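Local structure of maltose/maltodextrin-binding protein (Thermus thermophilus, 2GH9) at residues L196-D201 / P253-A258; L202-N207 / Q357-N362. The protein binds maltotriose and probably serves as a periplasmic-type solute-binding protein for maltose and maltodextrin uptake. All coordinates share one frame; numbering follows the deposited sequence.

Interaction 1 (L196-D201 / P253-A258); sequences LQFIKD and PVPPGA. Unlike the reference sequence in segment 253-258: V254 (reference Ala).
F198 and P255 form a CH-pi contact that, within the periplasmic binding protein fold, joins helix 189-204 to the loop following strand 247-250. P255 CB stands 3.5 Å from the centroid of the F198 ring and only 3° off the ring normal, so it sits above the middle of the face; all six ring carbons lie within 3.9 Å of it. P256 approaches differently: its CD meets F198 CE1 at 3.7 Å from an oblique direction, and both prolines cross the phenylalanine at about a right angle. The ring reaches the loop because its CG is anti to the backbone N (chi1 169°). The F198 ring also meets F162 edge to face and touches the ring of W131, while P255 also rests on F162 and A165. Were F198 an alanine, P255 CB and P256 CD would probably lose the aromatic surface they pack on, leaving a gap between helix and loop. P255 begins a type II turn closed by a weak bond, A258 N to P255 O at 3.4 Å. On the helix, Q197 NE2 donates to D201 OD1 at 3.0 Å, approaching 36° out of the carboxylate plane.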
# COMPACT_ATOMS: atom_id res chain seq x y z
N LEU A 196 15.38 13.07 -1.23
CA LEU A 196 14.77 14.04 -2.15
C LEU A 196 15.67 14.40 -3.34
O LEU A 196 15.17 14.60 -4.45
CB LEU A 196 14.35 15.31 -1.43
CG LEU A 196 13.17 15.23 -0.46
CD1 LEU A 196 12.80 16.66 -0.01
CD2 LEU A 196 12.00 14.52 -1.13
N GLN A 197 16.98 14.48 -3.11
CA GLN A 197 17.94 14.68 -4.22
C GLN A 197 17.96 13.50 -5.22
O GLN A 197 17.94 13.70 -6.44
CB GLN A 197 19.34 14.92 -3.67
CG GLN A 197 20.34 15.47 -4.70
CD GLN A 197 19.84 16.74 -5.39
OE1 GLN A 197 19.60 17.76 -4.75
NE2 GLN A 197 19.66 16.67 -6.70
N PHE A 198 17.99 12.27 -4.71
CA PHE A 198 17.88 11.11 -5.59
C PHE A 198 16.57 11.12 -6.40
O PHE A 198 16.57 10.83 -7.62
CB PHE A 198 17.99 9.80 -4.80
CG PHE A 198 17.62 8.60 -5.61
CD1 PHE A 198 18.43 8.19 -6.64
CD2 PHE A 198 16.44 7.91 -5.38
CE1 PHE A 198 18.09 7.12 -7.44
CE2 PHE A 198 16.08 6.84 -6.18
CZ PHE A 198 16.91 6.43 -7.20
N ILE A 199 15.46 11.44 -5.72
CA ILE A 199 14.17 11.55 -6.41
C ILE A 199 14.23 12.66 -7.47
O ILE A 199 13.83 12.44 -8.60
CB ILE A 199 12.97 11.70 -5.45
CG1 ILE A 199 12.82 10.46 -4.56
CG2 ILE A 199 11.67 11.94 -6.27
CD1 ILE A 199 12.08 10.68 -3.24
N LYS A 200 14.76 13.83 -7.12
CA LYS A 200 15.02 14.86 -8.15
C LYS A 200 15.83 14.34 -9.33
O LYS A 200 15.47 14.57 -10.49
CB LYS A 200 15.72 16.08 -7.56
CG LYS A 200 14.80 16.99 -6.83
CD LYS A 200 15.56 18.17 -6.17
CE LYS A 200 16.03 19.22 -7.17
NZ LYS A 200 16.75 20.32 -6.43
N ASP A 201 16.90 13.62 -9.02
CA ASP A 201 17.81 13.10 -10.03
C ASP A 201 17.12 12.16 -10.98
O ASP A 201 17.53 12.05 -12.13
CB ASP A 201 19.02 12.38 -9.40
CG ASP A 201 19.96 13.31 -8.65
OD1 ASP A 201 19.84 14.55 -8.77
OD2 ASP A 201 20.85 12.80 -7.93
N PRO A 253 16.32 -1.71 -7.14
CA PRO A 253 17.72 -1.45 -6.79
C PRO A 253 17.94 -0.36 -5.75
O PRO A 253 17.15 0.59 -5.64
CB PRO A 253 18.38 -1.07 -8.12
CG PRO A 253 17.31 -0.89 -9.11
CD PRO A 253 16.09 -1.61 -8.59
N VAL A 254 19.00 -0.51 -4.98
CA VAL A 254 19.34 0.44 -3.95
C VAL A 254 19.86 1.68 -4.66
O VAL A 254 20.71 1.57 -5.56
CB VAL A 254 20.37 -0.15 -2.96
CG1 VAL A 254 20.64 0.81 -1.78
CG2 VAL A 254 19.88 -1.47 -2.45
N PRO A 255 19.32 2.87 -4.30
CA PRO A 255 19.78 4.10 -4.95
C PRO A 255 21.27 4.34 -4.68
O PRO A 255 21.79 3.91 -3.64
CB PRO A 255 18.94 5.20 -4.30
CG PRO A 255 17.84 4.52 -3.58
CD PRO A 255 18.27 3.12 -3.29
N PRO A 256 21.96 5.02 -5.61
CA PRO A 256 23.37 5.31 -5.43
C PRO A 256 23.58 6.31 -4.28
O PRO A 256 22.83 7.28 -4.14
CB PRO A 256 23.77 5.92 -6.78
CG PRO A 256 22.50 6.52 -7.30
CD PRO A 256 21.42 5.59 -6.85
N GLY A 257 24.57 6.05 -3.43
CA GLY A 257 24.83 6.89 -2.25
C GLY A 257 24.13 6.46 -0.95
O GLY A 257 24.49 6.94 0.13
N ALA A 258 23.13 5.59 -1.06
CA ALA A 258 22.38 5.08 0.09
C ALA A 258 23.20 4.04 0.85
O ALA A 258 23.74 3.10 0.27
CB ALA A 258 21.03 4.50 -0.34

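Interaction 2 (L202-N207 / Q357-N362); sequences LRFKYN and QRPDSN
Beside the packing of F204 against P359, S361 OG is gripped by two groups, the backbone oxygen of A355 and the NZ of K200. These bonds tie down the type I turn R358-S361, and F204 is laid against the proline of that turn. P359 CG lies 3.9 Å from the centroid of the F204 ring, 13° off the normal, a CH-pi contact over the face. R203 CG covers the opposite face, 3.7 Å above the plane and offset toward the rim, so the ring is sandwiched between a neighbour on its own helix and the turn. F204 CE2 comes to 3.6 Å from P359 N, and Q357 C lies at the ring edge, 4.2 Å from F204 CZ. With CG anti to the carbonyl carbon and beside the backbone N (chi1 -57°), the ring is placed against the turn. R203 adds polar ties: NE bonds V209 O and NH1 bonds I356 O, linking the helix end to the chain that follows it and to helix 341-357. N362 OD1 bonds K365 N, capping helix 363-378. The whole is a surface contact between the C-terminal end of a helix and the type I turn that connects helices 341-357 and 363-378, with proline stacked on phenylalanine through CH-pi packing.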
# COMPACT_ATOMS: atom_id res chain seq x y z
N LEU A 202 16.10 11.44 -10.51
CA LEU A 202 15.31 10.55 -11.36
C LEU A 202 14.68 11.33 -12.52
O LEU A 202 14.39 10.78 -13.57
CB LEU A 202 14.22 9.81 -10.53
CG LEU A 202 14.67 8.64 -9.62
CD1 LEU A 202 13.52 8.05 -8.80
CD2 LEU A 202 15.33 7.54 -10.43
N ARG A 203 14.45 12.62 -12.31
CA ARG A 203 13.93 13.48 -13.38
C ARG A 203 15.05 14.27 -14.05
O ARG A 203 15.22 14.17 -15.24
CB ARG A 203 12.88 14.43 -12.84
CG ARG A 203 12.25 15.35 -13.89
CD ARG A 203 11.04 16.06 -13.29
NE ARG A 203 9.92 15.13 -13.16
CZ ARG A 203 8.84 15.34 -12.41
NH1 ARG A 203 8.70 16.44 -11.69
NH2 ARG A 203 7.88 14.42 -12.37
N PHE A 204 15.82 15.03 -13.28
CA PHE A 204 16.70 16.05 -13.86
C PHE A 204 18.11 15.58 -14.24
O PHE A 204 18.84 16.29 -14.97
CB PHE A 204 16.80 17.23 -12.91
CG PHE A 204 15.47 17.84 -12.57
CD1 PHE A 204 14.63 18.30 -13.58
CD2 PHE A 204 15.06 17.95 -11.24
CE1 PHE A 204 13.39 18.87 -13.27
CE2 PHE A 204 13.82 18.51 -10.93
CZ PHE A 204 12.99 18.97 -11.94
N LYS A 205 18.53 14.44 -13.72
CA LYS A 205 19.86 13.92 -14.03
C LYS A 205 19.74 12.69 -14.89
O LYS A 205 20.34 12.62 -15.96
CB LYS A 205 20.64 13.55 -12.77
CG LYS A 205 22.04 13.01 -13.09
CD LYS A 205 22.74 12.39 -11.90
CE LYS A 205 23.03 13.41 -10.82
NZ LYS A 205 24.03 12.82 -9.85
N TYR A 206 18.98 11.71 -14.41
CA TYR A 206 18.86 10.44 -15.09
C TYR A 206 17.80 10.47 -16.17
O TYR A 206 17.79 9.60 -17.03
CB TYR A 206 18.59 9.29 -14.09
CG TYR A 206 19.54 9.24 -12.90
CD1 TYR A 206 20.92 9.04 -13.07
CD2 TYR A 206 19.07 9.39 -11.60
CE1 TYR A 206 21.79 8.97 -11.98
CE2 TYR A 206 19.92 9.35 -10.51
CZ TYR A 206 21.28 9.14 -10.70
OH TYR A 206 22.09 9.13 -9.61
N ASN A 207 16.92 11.48 -16.14
CA ASN A 207 15.90 11.70 -17.18
C ASN A 207 15.00 10.47 -17.40
O ASN A 207 14.81 10.02 -18.55
CB ASN A 207 16.56 12.17 -18.49
CG ASN A 207 15.54 12.70 -19.50
OD1 ASN A 207 14.62 13.45 -19.15
ND2 ASN A 207 15.69 12.29 -20.76
N GLN A 357 9.59 19.68 -8.65
CA GLN A 357 8.97 20.70 -9.48
C GLN A 357 10.02 21.48 -10.27
O GLN A 357 9.82 21.77 -11.45
CB GLN A 357 8.10 21.61 -8.61
CG GLN A 357 7.87 23.03 -9.12
CD GLN A 357 7.14 23.85 -8.08
OE1 GLN A 357 7.74 24.70 -7.39
NE2 GLN A 357 5.84 23.58 -7.92
N ARG A 358 11.14 21.81 -9.61
CA ARG A 358 12.23 22.54 -10.27
C ARG A 358 13.62 21.99 -9.86
O ARG A 358 13.81 21.54 -8.73
CB ARG A 358 12.13 24.03 -9.95
CG ARG A 358 12.42 24.40 -8.50
CD ARG A 358 11.96 25.83 -8.17
NE ARG A 358 12.85 26.82 -8.79
CZ ARG A 358 13.92 27.38 -8.21
NH1 ARG A 358 14.28 27.06 -6.97
NH2 ARG A 358 14.64 28.27 -8.89
N PRO A 359 14.60 22.03 -10.80
CA PRO A 359 16.02 21.71 -10.53
C PRO A 359 16.65 22.49 -9.37
O PRO A 359 17.51 21.95 -8.65
CB PRO A 359 16.72 22.07 -11.83
CG PRO A 359 15.68 21.95 -12.88
CD PRO A 359 14.39 22.37 -12.23
N ASP A 360 16.23 23.74 -9.18
CA ASP A 360 16.85 24.66 -8.22
C ASP A 360 16.21 24.59 -6.82
O ASP A 360 16.43 25.46 -5.98
CB ASP A 360 16.74 26.10 -8.73
CG ASP A 360 17.83 26.47 -9.75
OD1 ASP A 360 18.12 25.68 -10.70
OD2 ASP A 360 18.37 27.60 -9.60
N SER A 361 15.41 23.55 -6.56
CA SER A 361 14.68 23.47 -5.30
C SER A 361 15.63 23.22 -4.13
O SER A 361 16.48 22.33 -4.18
CB SER A 361 13.61 22.37 -5.38
OG SER A 361 14.18 21.08 -5.45
N ASN A 362 15.49 24.04 -3.10
CA ASN A 362 16.31 23.92 -1.89
C ASN A 362 15.82 22.71 -1.10
O ASN A 362 14.91 22.81 -0.29
CB ASN A 362 16.23 25.20 -1.05
CG ASN A 362 17.21 25.22 0.11
OD1 ASN A 362 17.51 24.19 0.70
ND2 ASN A 362 17.68 26.40 0.45

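Interactions 1 and 2 both draw on helix 189-204, and their centres lie 12 Å apart. The backbone pair D201 O and Y206 N, 2.7 Å apart and probably hydrogen-bonded, spans from the helix residues of interaction 1 to the chain just past the helix in interaction 2. K200 of segment 196-201 reaches the 357-362 turn, its NZ lying 2.9 Å from P359 O. Separately, P256 CG packs 3.5 Å from Y206 OH, so the proline loop of interaction 1 also touches the chain just past the helix. W131 meets the rings of both F198 and Y206. Residues of the maltotriose pocket fall between 8 and 345, so segment 357-362 contributes none of them; interaction 2 is structural packing at the surface, whereas interaction 1 is buried.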